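Local coordinates for protein 361aa long hypothetical D-aminopeptidase (Pyrococcus horikoshii, PDB 2DRH) that is of unproven function but probably acts as an aminopeptidase, at residues T22-K25 against G26-V29; L215-G219 against V220-L224; A302-D305 against S306-S309. One frame throughout, in Å; residues are numbered along the deposited sequence.

How the contacts relate
The three contacts are separate local turns of one chain, met in the order contact 1, contact 2, contact 3, and none touches another. The centres of contacts 1 and 2 lie about 30 Å apart, of 1 and 3 about 23 Å, of 2 and 3 about 33 Å. Contact 1 leads into strand 28-36, within this chain an outer strand of the four-stranded sheet. Contact 2 turns the chain into helix 222-225, and contact 3 links strand 298-302 to helix 309-328. That last helix also packs against contact 2. No other subunit touches contact 1, whereas contacts 2 and 3 both reach the second subunit and contact 3 also the third, placing them at interfaces of the tetramer.

Contact 1 of 3, residues T22-K25 against G26-V29; sequences TDVK and GVKV
Thr22 lays its methyl group over the backbone just where strand 28-36 begins, with CG2 3.2 Å from Val27 O and 3.9 Å from Lys28 CA. The same methyl faces Val29, whose CG2 lies 4.1 Å from Thr22 CG2. A threonine suits this buried place because its two branches do different work: with OG1 set between the backbone N and the carbonyl carbon (chi1 50°), CG2 is left to pack against the strand while OG1 is hydrogen-bonded to the carbonyl oxygen of Glu163.

Between these residues the chain reverses through a type II beta turn from Val24 to Val27. It is closed by the hydrogen bond from Val27 N to Val24 O, 3.0 Å long and fairly straight, with 158° at the hydrogen. Gly26 takes the third position of the turn with a positive phi of 103°, where a CB would be jammed against Lys25 O; the lack of a side chain is what lets the backbone pass. Val24 and Val27 meet obliquely at the mouth of the turn, Val24 CG1 lying 3.8 Å from Val27 CG2. Val27 CG2 also rests 3.4 Å from Val24 O, on the acceptor of the turn bond. Both valines are buried, and their branched, apolar side chains fill the space beside the closing bond.

Lys25, at the exposed corner, has its CB against Gly26 N; its chain, bent at chi2 and chi4, carries NZ to a hydrogen bond with Thr286 OG1. The contact thus divides its chemistry: one backbone bond fixes the reversal, methyl groups cover it on the buried side, and the polar ends of Thr22 and Lys25 tie it to other loops of the chain.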
ATOM      1  N   THR A  22      23.430  12.532 -14.014  1.00 22.28           N
ATOM      2  CA  THR A  22      23.563  13.982 -14.169  1.00 22.66           C
ATOM      3  C   THR A  22      23.299  14.466 -15.595  1.00 24.03           C
ATOM      4  O   THR A  22      23.429  15.658 -15.883  1.00 22.49           O
ATOM      5  CB  THR A  22      24.951  14.469 -13.737  1.00 20.58           C
ATOM      6  OG1 THR A  22      25.955  13.669 -14.369  1.00 22.39           O
ATOM      7  CG2 THR A  22      25.102  14.374 -12.229  1.00 23.05           C
ATOM      8  N   ASP A  23      22.952  13.545 -16.489  1.00 25.87           N
ATOM      9  CA  ASP A  23      22.626  13.937 -17.854  1.00 27.05           C
ATOM     10  C   ASP A  23      21.274  14.624 -17.743  1.00 28.01           C
ATOM     11  O   ASP A  23      20.812  15.286 -18.672  1.00 28.29           O
ATOM     12  CB  ASP A  23      22.545  12.725 -18.786  1.00 27.48           C
ATOM     13  CG  ASP A  23      23.907  12.299 -19.298  1.00 26.23           C
ATOM     14  OD1 ASP A  23      24.698  13.191 -19.660  1.00 26.18           O
ATOM     15  OD2 ASP A  23      24.187  11.085 -19.354  1.00 24.62           O
ATOM     16  N   VAL A  24      20.636  14.443 -16.589  1.00 28.03           N
ATOM     17  CA  VAL A  24      19.365  15.101 -16.316  1.00 26.75           C
ATOM     18  C   VAL A  24      19.855  16.454 -15.803  1.00 27.07           C
ATOM     19  O   VAL A  24      20.331  16.566 -14.672  1.00 25.99           O
ATOM     20  CB  VAL A  24      18.564  14.363 -15.215  1.00 26.06           C
ATOM     21  CG1 VAL A  24      17.266  15.106 -14.919  1.00 23.11           C
ATOM     22  CG2 VAL A  24      18.250  12.940 -15.668  1.00 25.72           C
ATOM     23  N   LYS A  25      19.771  17.468 -16.658  1.00 28.23           N
ATOM     24  CA  LYS A  25      20.251  18.805 -16.327  1.00 27.66           C
ATOM     25  C   LYS A  25      19.843  19.290 -14.942  1.00 26.15           C
ATOM     26  O   LYS A  25      18.661  19.276 -14.585  1.00 24.96           O
ATOM     27  CB  LYS A  25      19.784  19.818 -17.382  1.00 29.51           C
ATOM     28  CG  LYS A  25      18.296  20.128 -17.345  1.00 32.29           C
ATOM     29  CD  LYS A  25      17.466  19.023 -17.984  1.00 34.63           C
ATOM     30  CE  LYS A  25      15.997  19.137 -17.604  1.00 34.39           C
ATOM     31  NZ  LYS A  25      15.803  18.816 -16.157  1.00 30.86           N
ATOM     32  N   GLY A  26      20.832  19.724 -14.167  1.00 25.54           N
ATOM     33  CA  GLY A  26      20.557  20.221 -12.832  1.00 26.51           C
ATOM     34  C   GLY A  26      20.907  19.228 -11.743  1.00 27.02           C
ATOM     35  O   GLY A  26      21.281  19.625 -10.637  1.00 28.40           O
ATOM     36  N   VAL A  27      20.782  17.938 -12.044  1.00 27.14           N
ATOM     37  CA  VAL A  27      21.099  16.900 -11.063  1.00 27.33           C
ATOM     38  C   VAL A  27      22.604  16.884 -10.813  1.00 27.52           C
ATOM     39  O   VAL A  27      23.395  17.017 -11.743  1.00 27.53           O
ATOM     40  CB  VAL A  27      20.633  15.500 -11.556  1.00 26.76           C
ATOM     41  CG1 VAL A  27      21.101  14.407 -10.595  1.00 25.94           C
ATOM     42  CG2 VAL A  27      19.116  15.479 -11.666  1.00 26.44           C
ATOM     43  N   LYS A  28      22.992  16.729  -9.551  1.00 28.09           N
ATOM     44  CA  LYS A  28      24.402  16.698  -9.182  1.00 28.36           C
ATOM     45  C   LYS A  28      24.695  15.604  -8.154  1.00 28.23           C
ATOM     46  O   LYS A  28      23.842  15.277  -7.327  1.00 25.71           O
ATOM     47  CB  LYS A  28      24.814  18.069  -8.646  1.00 30.21           C
ATOM     48  CG  LYS A  28      24.743  19.170  -9.715  1.00 35.03           C
ATOM     49  CD  LYS A  28      24.851  20.560  -9.114  1.00 35.53           C
ATOM     50  CE  LYS A  28      26.176  20.768  -8.405  1.00 37.56           C
ATOM     51  NZ  LYS A  28      26.167  22.029  -7.599  1.00 38.49           N
ATOM     52  N   VAL A  29      25.905  15.040  -8.224  1.00 27.79           N
ATOM     53  CA  VAL A  29      26.329  13.969  -7.317  1.00 27.66           C
ATOM     54  C   VAL A  29      27.679  14.271  -6.666  1.00 28.18           C
ATOM     55  O   VAL A  29      28.637  14.651  -7.344  1.00 28.46           O
ATOM     56  CB  VAL A  29      26.458  12.610  -8.055  1.00 25.37           C
ATOM     57  CG1 VAL A  29      26.902  11.533  -7.083  1.00 25.44           C
ATOM     58  CG2 VAL A  29      25.136  12.224  -8.690  1.00 23.75           C
TER

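Contact 2 of 3, residues L215-G219 against V220-L224; sequences LTIAG and VPVGL
Ile217 and Val222 cross at a slant, Val222 CG2 lying 3.5 Å from Ile217 CB and also meeting CG1 and CD1. Ile217 CG1 stands beside its backbone N (chi1 -60°), which carries the ethyl arm across Val222. Leu215 lies alongside Val222, pointing the same way, with CD2 4.1 Å from Val222 CG1. An alanine in place of Ile217 lacks CG1, CG2 and CD1 and would probably open a gap beside Val222 where the ethyl arm lay.

A type I' turn follows, closed by a single antiparallel bridge, Ile217 and Val220 being a hydrogen-bonded pair. Ile217 N binds Val220 O at 2.9 Å, and Val220 N returns to Ile217 O at 3.0 Å from above the carbonyl plane. Gly219 suits the turn because its positive phi would press a CB against Ala218 O. Val220 O is gripped twice, Val222 N reaching it from the opposite face to Ile217 N and closing an inverse gamma turn at Pro221. Leu215 O accepts from Gly223 N at 2.9 Å and from a water that links it to Leu224 N.

Pro221 is the N-cap of helix 222-225. Helix 309-328 packs on Leu215 and Ile217, and helix 346-355 on Ile217, Ala218 and Val220.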
ATOM      1  N   LEU A 215      24.879 -13.403 -11.009  1.00 24.59           N
ATOM      2  CA  LEU A 215      25.321 -12.390 -11.967  1.00 24.29           C
ATOM      3  C   LEU A 215      24.984 -12.679 -13.429  1.00 25.54           C
ATOM      4  O   LEU A 215      25.444 -13.660 -14.025  1.00 25.06           O
ATOM      5  CB  LEU A 215      26.829 -12.144 -11.807  1.00 22.40           C
ATOM      6  CG  LEU A 215      27.455 -11.028 -12.662  1.00 25.20           C
ATOM      7  CD1 LEU A 215      26.706  -9.712 -12.472  1.00 21.48           C
ATOM      8  CD2 LEU A 215      28.916 -10.870 -12.283  1.00 21.16           C
ATOM      9  N   THR A 216      24.171 -11.796 -14.001  1.00 25.21           N
ATOM     10  CA  THR A 216      23.746 -11.911 -15.386  1.00 24.46           C
ATOM     11  C   THR A 216      24.073 -10.601 -16.096  1.00 24.15           C
ATOM     12  O   THR A 216      23.573  -9.545 -15.711  1.00 21.20           O
ATOM     13  CB  THR A 216      22.235 -12.153 -15.456  1.00 24.50           C
ATOM     14  OG1 THR A 216      21.896 -13.231 -14.572  1.00 23.54           O
ATOM     15  CG2 THR A 216      21.812 -12.504 -16.879  1.00 24.52           C
ATOM     16  N   ILE A 217      24.917 -10.668 -17.123  1.00 23.08           N
ATOM     17  CA  ILE A 217      25.297  -9.460 -17.854  1.00 23.36           C
ATOM     18  C   ILE A 217      24.861  -9.531 -19.304  1.00 22.93           C
ATOM     19  O   ILE A 217      25.410 -10.296 -20.090  1.00 24.46           O
ATOM     20  CB  ILE A 217      26.825  -9.215 -17.798  1.00 21.59           C
ATOM     21  CG1 ILE A 217      27.272  -9.045 -16.343  1.00 19.70           C
ATOM     22  CG2 ILE A 217      27.182  -7.964 -18.597  1.00 20.34           C
ATOM     23  CD1 ILE A 217      28.750  -8.735 -16.175  1.00 18.55           C
ATOM     24  N   ALA A 218      23.863  -8.726 -19.646  1.00 24.07           N
ATOM     25  CA  ALA A 218      23.333  -8.699 -20.999  1.00 25.39           C
ATOM     26  C   ALA A 218      22.892 -10.102 -21.389  1.00 25.82           C
ATOM     27  O   ALA A 218      23.118 -10.543 -22.512  1.00 27.24           O
ATOM     28  CB  ALA A 218      24.391  -8.177 -21.979  1.00 24.78           C
ATOM     29  N   GLY A 219      22.279 -10.802 -20.438  1.00 27.25           N
ATOM     30  CA  GLY A 219      21.786 -12.147 -20.689  1.00 27.34           C
ATOM     31  C   GLY A 219      22.764 -13.290 -20.474  1.00 27.94           C
ATOM     32  O   GLY A 219      22.358 -14.451 -20.384  1.00 26.63           O
ATOM     33  N   VAL A 220      24.049 -12.968 -20.387  1.00 28.46           N
ATOM     34  CA  VAL A 220      25.084 -13.982 -20.200  1.00 28.39           C
ATOM     35  C   VAL A 220      25.316 -14.289 -18.719  1.00 27.40           C
ATOM     36  O   VAL A 220      25.553 -13.381 -17.923  1.00 26.71           O
ATOM     37  CB  VAL A 220      26.418 -13.517 -20.832  1.00 29.56           C
ATOM     38  CG1 VAL A 220      27.474 -14.608 -20.695  1.00 31.30           C
ATOM     39  CG2 VAL A 220      26.199 -13.160 -22.304  1.00 28.66           C
ATOM     40  N   PRO A 221      25.247 -15.576 -18.331  1.00 27.06           N
ATOM     41  CA  PRO A 221      25.456 -15.968 -16.933  1.00 27.04           C
ATOM     42  C   PRO A 221      26.912 -15.811 -16.491  1.00 28.32           C
ATOM     43  O   PRO A 221      27.583 -16.785 -16.129  1.00 29.47           O
ATOM     44  CB  PRO A 221      24.978 -17.419 -16.906  1.00 27.19           C
ATOM     45  CG  PRO A 221      25.284 -17.901 -18.286  1.00 25.61           C
ATOM     46  CD  PRO A 221      24.858 -16.736 -19.151  1.00 26.14           C
ATOM     47  N   VAL A 222      27.381 -14.567 -16.522  1.00 27.79           N
ATOM     48  CA  VAL A 222      28.743 -14.224 -16.148  1.00 27.26           C
ATOM     49  C   VAL A 222      29.089 -14.698 -14.737  1.00 28.55           C
ATOM     50  O   VAL A 222      30.251 -14.932 -14.422  1.00 30.62           O
ATOM     51  CB  VAL A 222      28.961 -12.700 -16.238  1.00 24.93           C
ATOM     52  CG1 VAL A 222      30.367 -12.350 -15.799  1.00 25.24           C
ATOM     53  CG2 VAL A 222      28.702 -12.217 -17.669  1.00 24.43           C
ATOM     54  N   GLY A 223      28.077 -14.836 -13.891  1.00 29.56           N
ATOM     55  CA  GLY A 223      28.314 -15.285 -12.529  1.00 31.02           C
ATOM     56  C   GLY A 223      28.835 -16.707 -12.465  1.00 31.45           C
ATOM     57  O   GLY A 223      29.802 -16.987 -11.751  1.00 31.27           O
ATOM     58  N   LEU A 224      28.197 -17.607 -13.209  1.00 32.14           N
ATOM     59  CA  LEU A 224      28.605 -19.008 -13.245  1.00 33.91           C
ATOM     60  C   LEU A 224      29.973 -19.198 -13.892  1.00 33.95           C
ATOM     61  O   LEU A 224      30.800 -19.980 -13.413  1.00 33.68           O
ATOM     62  CB  LEU A 224      27.566 -19.837 -13.995  1.00 36.46           C
ATOM     63  CG  LEU A 224      26.240 -20.022 -13.262  1.00 39.36           C
ATOM     64  CD1 LEU A 224      25.260 -20.759 -14.159  1.00 40.68           C
ATOM     65  CD2 LEU A 224      26.479 -20.792 -11.965  1.00 40.71           C
TER
HETATM   66  O   HOH W   1      25.324 -16.433 -13.538  1.00 25.62           O

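Contact 3 of 3, residues A302-D305 against S306-S309; sequences ALPD and SVIS
Ser306 brings its OG to 4.1 Å from Pro304 CB, a loose touch at the exposed edge of the turn, where a small polar side chain is easily accommodated. On the third subunit, Glu294 packs against it.

Val307 follows, and its backbone N makes the firm bond of the contact, 2.9 Å to Pro304 O and nearly straight, with 171° at the hydrogen. The donor stands above the carbonyl plane of Pro304 rather than on a lone pair. A chi1 of -51° puts CG1 anti to the carbonyl carbon and leaves CG2 between the backbone N and the carbonyl carbon, turned toward the proline: CG2 lies 3.6 Å from Pro304 CG, the two side chains crossing obliquely. The puckered, conformationally restricted ring offers CG and CD as an apolar edge while its carbonyl serves the backbone.

The bond from Val307 to Pro304 marks a short 3-10 segment, which joins strand 298-302 to helix 309-328. The weak bond from Ile308 N to Asp305 O, 3.4 Å long, repeats the same spacing one residue on.

Ile308, the N-cap residue of that helix, is buried and splits its branches between two partners. Its CG2 sits 3.7 Å from Leu303 CB, apolar against apolar. The other arm lies alongside Asp305, with CG1 3.3 Å from Asp305 O and CD1 3.3 Å from Asp305 OD1. That carboxylate is engaged by salt bridges with Arg257 and Arg253 of helix 252-268, and Gln254 also bonds to OD1; a negative group paired with two arginines suits an aspartate. Ser309 opens the helix, and its OG accepts a hydrogen bond from the backbone N of Asn275 of the second subunit.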
ATOM      1  N   ALA A 302       2.195  17.161 -17.093  1.00 22.75           N
ATOM      2  CA  ALA A 302       2.276  15.712 -16.997  1.00 23.25           C
ATOM      3  C   ALA A 302       1.906  14.990 -18.285  1.00 23.23           C
ATOM      4  O   ALA A 302       0.940  15.342 -18.963  1.00 24.98           O
ATOM      5  CB  ALA A 302       1.382  15.223 -15.860  1.00 24.49           C
ATOM      6  N   LEU A 303       2.686  13.969 -18.608  1.00 22.32           N
ATOM      7  CA  LEU A 303       2.445  13.159 -19.790  1.00 24.28           C
ATOM      8  C   LEU A 303       1.307  12.192 -19.510  1.00 24.79           C
ATOM      9  O   LEU A 303       1.196  11.657 -18.406  1.00 24.96           O
ATOM     10  CB  LEU A 303       3.695  12.351 -20.144  1.00 24.65           C
ATOM     11  CG  LEU A 303       4.947  13.124 -20.566  1.00 28.08           C
ATOM     12  CD1 LEU A 303       6.150  12.207 -20.517  1.00 27.81           C
ATOM     13  CD2 LEU A 303       4.752  13.694 -21.964  1.00 28.21           C
ATOM     14  N   PRO A 304       0.437  11.960 -20.503  1.00 25.15           N
ATOM     15  CA  PRO A 304      -0.672  11.027 -20.294  1.00 24.88           C
ATOM     16  C   PRO A 304      -0.079   9.630 -20.164  1.00 24.67           C
ATOM     17  O   PRO A 304       0.816   9.263 -20.923  1.00 25.49           O
ATOM     18  CB  PRO A 304      -1.503  11.191 -21.563  1.00 25.36           C
ATOM     19  CG  PRO A 304      -0.462  11.533 -22.592  1.00 27.33           C
ATOM     20  CD  PRO A 304       0.390  12.536 -21.859  1.00 25.45           C
ATOM     21  N   ASP A 305      -0.570   8.854 -19.205  1.00 22.40           N
ATOM     22  CA  ASP A 305      -0.055   7.507 -18.984  1.00 22.24           C
ATOM     23  C   ASP A 305       0.058   6.641 -20.229  1.00 20.45           C
ATOM     24  O   ASP A 305       0.928   5.784 -20.317  1.00 19.72           O
ATOM     25  CB  ASP A 305      -0.907   6.794 -17.930  1.00 20.47           C
ATOM     26  CG  ASP A 305      -0.676   7.344 -16.546  1.00 20.50           C
ATOM     27  OD1 ASP A 305       0.434   7.153 -16.015  1.00 23.13           O
ATOM     28  OD2 ASP A 305      -1.592   7.984 -15.989  1.00 25.28           O
ATOM     29  N   SER A 306      -0.811   6.878 -21.202  1.00 22.86           N
ATOM     30  CA  SER A 306      -0.801   6.088 -22.431  1.00 22.79           C
ATOM     31  C   SER A 306       0.461   6.266 -23.277  1.00 23.19           C
ATOM     32  O   SER A 306       0.718   5.466 -24.181  1.00 24.08           O
ATOM     33  CB  SER A 306      -2.021   6.436 -23.287  1.00 24.88           C
ATOM     34  OG  SER A 306      -1.906   7.749 -23.809  1.00 25.39           O
ATOM     35  N   VAL A 307       1.253   7.295 -22.998  1.00 20.79           N
ATOM     36  CA  VAL A 307       2.461   7.509 -23.791  1.00 21.85           C
ATOM     37  C   VAL A 307       3.781   7.356 -23.036  1.00 22.08           C
ATOM     38  O   VAL A 307       4.839   7.675 -23.580  1.00 21.85           O
ATOM     39  CB  VAL A 307       2.458   8.918 -24.454  1.00 21.70           C
ATOM     40  CG1 VAL A 307       1.143   9.148 -25.190  1.00 21.25           C
ATOM     41  CG2 VAL A 307       2.692   9.988 -23.413  1.00 19.14           C
ATOM     42  N   ILE A 308       3.743   6.845 -21.806  1.00 21.57           N
ATOM     43  CA  ILE A 308       4.983   6.735 -21.044  1.00 22.76           C
ATOM     44  C   ILE A 308       5.698   5.392 -20.952  1.00 22.77           C
ATOM     45  O   ILE A 308       6.654   5.261 -20.184  1.00 24.54           O
ATOM     46  CB  ILE A 308       4.785   7.266 -19.613  1.00 24.56           C
ATOM     47  CG1 ILE A 308       3.774   6.397 -18.863  1.00 23.10           C
ATOM     48  CG2 ILE A 308       4.317   8.715 -19.663  1.00 24.65           C
ATOM     49  CD1 ILE A 308       3.436   6.929 -17.479  1.00 21.22           C
ATOM     50  N   SER A 309       5.272   4.401 -21.727  1.00 21.94           N
ATOM     51  CA  SER A 309       5.925   3.094 -21.674  1.00 20.74           C
ATOM     52  C   SER A 309       7.417   3.192 -22.007  1.00 21.64           C
ATOM     53  O   SER A 309       8.239   2.462 -21.435  1.00 19.15           O
ATOM     54  CB  SER A 309       5.218   2.105 -22.602  1.00 20.52           C
ATOM     55  OG  SER A 309       3.910   1.831 -22.122  1.00 16.99           O
TER